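Local atomic coordinates of organic hydroperoxide resistance protein (Elizabethkingia anophelis NUHP1, PDB entry 6D9N), a protein that probably detoxifies organic hydroperoxides by thiol-dependent reduction, as other members of the OsmC/Ohr family do. Residues A60-C65 and C129-A134. Sequence-based numbering, arbitrary orientation. Where two conformers were deposited one is given.
Sequences AGYSAC and CPYSNA
Cys65 SG and Cys129 SG meet across the contact at 2.7 Å, too long for a disulfide and too short for two separate sulfurs. Both residues are modelled in two conformers, so the distance is doubtful and may reflect a mixture of bonded and open states. The disulfide itself has been observed in this protein. Each sulfur swings opposite its own backbone N (chi1 -179° in Cys65, 174° in Cys129), toward the other cysteine. Pro130 CD approaches Cys65 SG to 3.4 Å, and Cys65 CB rests against Tyr131 CD2. The two cysteines, one within helix 54-77 and one at the N-cap position of helix 130-135, probably form the redox-active pair, as in other Ohr proteins; a thiocyanate ion bound near Cys65 is consistent with a pocket there. Beside them Tyr62 and Tyr131 reach across from their own helices, each passing alongside the other. Tyr131 CB sits over the face of the Tyr62 ring, a CH-pi contact 3.7 Å from CB to the ring centroid, while the ring planes are inclined at 40°. The Tyr131 ring spreads over the backbone of Gly61, whose CA is 3.2 Å from Tyr131 OH. At the Tyr62 ring edge, Ser132 OG hydrogen-bonds Tyr62 OH at 2.8 Å and also hydrogen-bonds His126 ND1. Farther out, Val104 and Leu106 of strand 100-109 pack on Tyr62, and Tyr131 OH hydrogen-bonds Pro54 O of the second subunit.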
loop_
_atom_site.group_PDB
_atom_site.type_symbol
_atom_site.label_atom_id
_atom_site.label_comp_id
_atom_site.label_asym_id
_atom_site.label_seq_id
_atom_site.Cartn_x
_atom_site.Cartn_y
_atom_site.Cartn_z
ATOM N N ALA B 60 -3.768 0.568 6.011
ATOM C CA ALA B 60 -4.137 1.976 6.068
ATOM C C ALA B 60 -4.425 2.520 4.670
ATOM O O ALA B 60 -5.454 3.189 4.434
ATOM C CB ALA B 60 -3.024 2.758 6.751
ATOM N N GLY B 61 -3.531 2.223 3.722
ATOM C CA GLY B 61 -3.720 2.713 2.367
ATOM C C GLY B 61 -4.948 2.122 1.700
ATOM O O GLY B 61 -5.662 2.830 0.984
ATOM N N TYR B 62 -5.173 0.812 1.867
ATOM C CA TYR B 62 -6.304 0.188 1.193
ATOM C C TYR B 62 -7.620 0.708 1.776
ATOM O O TYR B 62 -8.567 1.034 1.040
ATOM C CB TYR B 62 -6.200 -1.331 1.289
ATOM C CG TYR B 62 -6.895 -2.099 0.169
ATOM C CD1 TYR B 62 -6.483 -3.411 -0.139
ATOM C CD2 TYR B 62 -7.968 -1.566 -0.568
ATOM C CE1 TYR B 62 -7.091 -4.140 -1.147
ATOM C CE2 TYR B 62 -8.570 -2.295 -1.599
ATOM C CZ TYR B 62 -8.144 -3.577 -1.854
ATOM O OH TYR B 62 -8.744 -4.352 -2.833
ATOM N N SER B 63 -7.726 0.770 3.103
ATOM C CA SER B 63 -8.950 1.297 3.702
ATOM C C SER B 63 -9.223 2.717 3.224
ATOM O O SER B 63 -10.362 3.026 2.867
ATOM C CB SER B 63 -8.907 1.207 5.224
ATOM O OG SER B 63 -7.930 2.050 5.784
ATOM N N ALA B 64 -8.190 3.561 3.147
ATOM C CA ALA B 64 -8.383 4.920 2.658
ATOM C C ALA B 64 -8.714 4.961 1.165
ATOM O O ALA B 64 -9.578 5.746 0.742
ATOM C CB ALA B 64 -7.128 5.734 2.955
ATOM N N CYS B 65 -8.044 4.153 0.346
ATOM C CA CYS B 65 -8.337 4.101 -1.081
ATOM C C CYS B 65 -9.782 3.693 -1.305
ATOM O O CYS B 65 -10.522 4.310 -2.090
ATOM C CB CYS B 65 -7.392 3.064 -1.732
ATOM S SG CYS B 65 -7.621 2.920 -3.544
ATOM N N CYS B 129 -11.209 1.924 -7.053
ATOM C CA CYS B 129 -10.057 1.910 -6.147
ATOM C C CYS B 129 -8.797 1.337 -6.808
ATOM O O CYS B 129 -8.777 0.140 -7.163
ATOM C CB CYS B 129 -10.461 1.056 -4.944
ATOM S SG CYS B 129 -9.203 0.708 -3.737
ATOM N N PRO B 130 -7.710 2.102 -6.904
ATOM C CA PRO B 130 -6.491 1.512 -7.487
ATOM C C PRO B 130 -5.926 0.327 -6.739
ATOM O O PRO B 130 -5.318 -0.531 -7.392
ATOM C CB PRO B 130 -5.498 2.685 -7.511
ATOM C CG PRO B 130 -6.392 3.846 -7.732
ATOM C CD PRO B 130 -7.656 3.555 -6.919
ATOM N N TYR B 131 -6.095 0.236 -5.423
ATOM C CA TYR B 131 -5.541 -0.919 -4.720
ATOM C C TYR B 131 -6.277 -2.182 -5.120
ATOM O O TYR B 131 -5.660 -3.261 -5.227
ATOM C CB TYR B 131 -5.654 -0.769 -3.218
ATOM C CG TYR B 131 -4.625 0.105 -2.499
ATOM C CD1 TYR B 131 -3.948 -0.385 -1.401
ATOM C CD2 TYR B 131 -4.378 1.419 -2.882
ATOM C CE1 TYR B 131 -3.029 0.404 -0.682
ATOM C CE2 TYR B 131 -3.488 2.229 -2.195
ATOM C CZ TYR B 131 -2.833 1.727 -1.068
ATOM O OH TYR B 131 -1.963 2.516 -0.333
ATOM N N SER B 132 -7.605 -2.077 -5.342
ATOM C CA SER B 132 -8.356 -3.224 -5.842
ATOM C C SER B 132 -7.905 -3.617 -7.233
ATOM O O SER B 132 -7.738 -4.807 -7.523
ATOM C CB SER B 132 -9.855 -2.923 -5.852
ATOM O OG SER B 132 -10.330 -2.777 -4.534
ATOM N N ASN B 133 -7.737 -2.639 -8.133
ATOM C CA ASN B 133 -7.252 -2.975 -9.465
ATOM C C ASN B 133 -5.847 -3.552 -9.430
ATOM O O ASN B 133 -5.536 -4.435 -10.229
ATOM C CB ASN B 133 -7.332 -1.736 -10.356
ATOM C CG ASN B 133 -8.775 -1.359 -10.639
ATOM O OD1 ASN B 133 -9.570 -2.221 -11.011
ATOM N ND2 ASN B 133 -9.125 -0.089 -10.469
ATOM N N ALA B 134 -5.006 -3.105 -8.495
ATOM C CA ALA B 134 -3.616 -3.579 -8.465
ATOM C C ALA B 134 -3.497 -5.018 -7.976
ATOM O O ALA B 134 -2.497 -5.686 -8.271
ATOM C CB ALA B 134 -2.794 -2.661 -7.550
#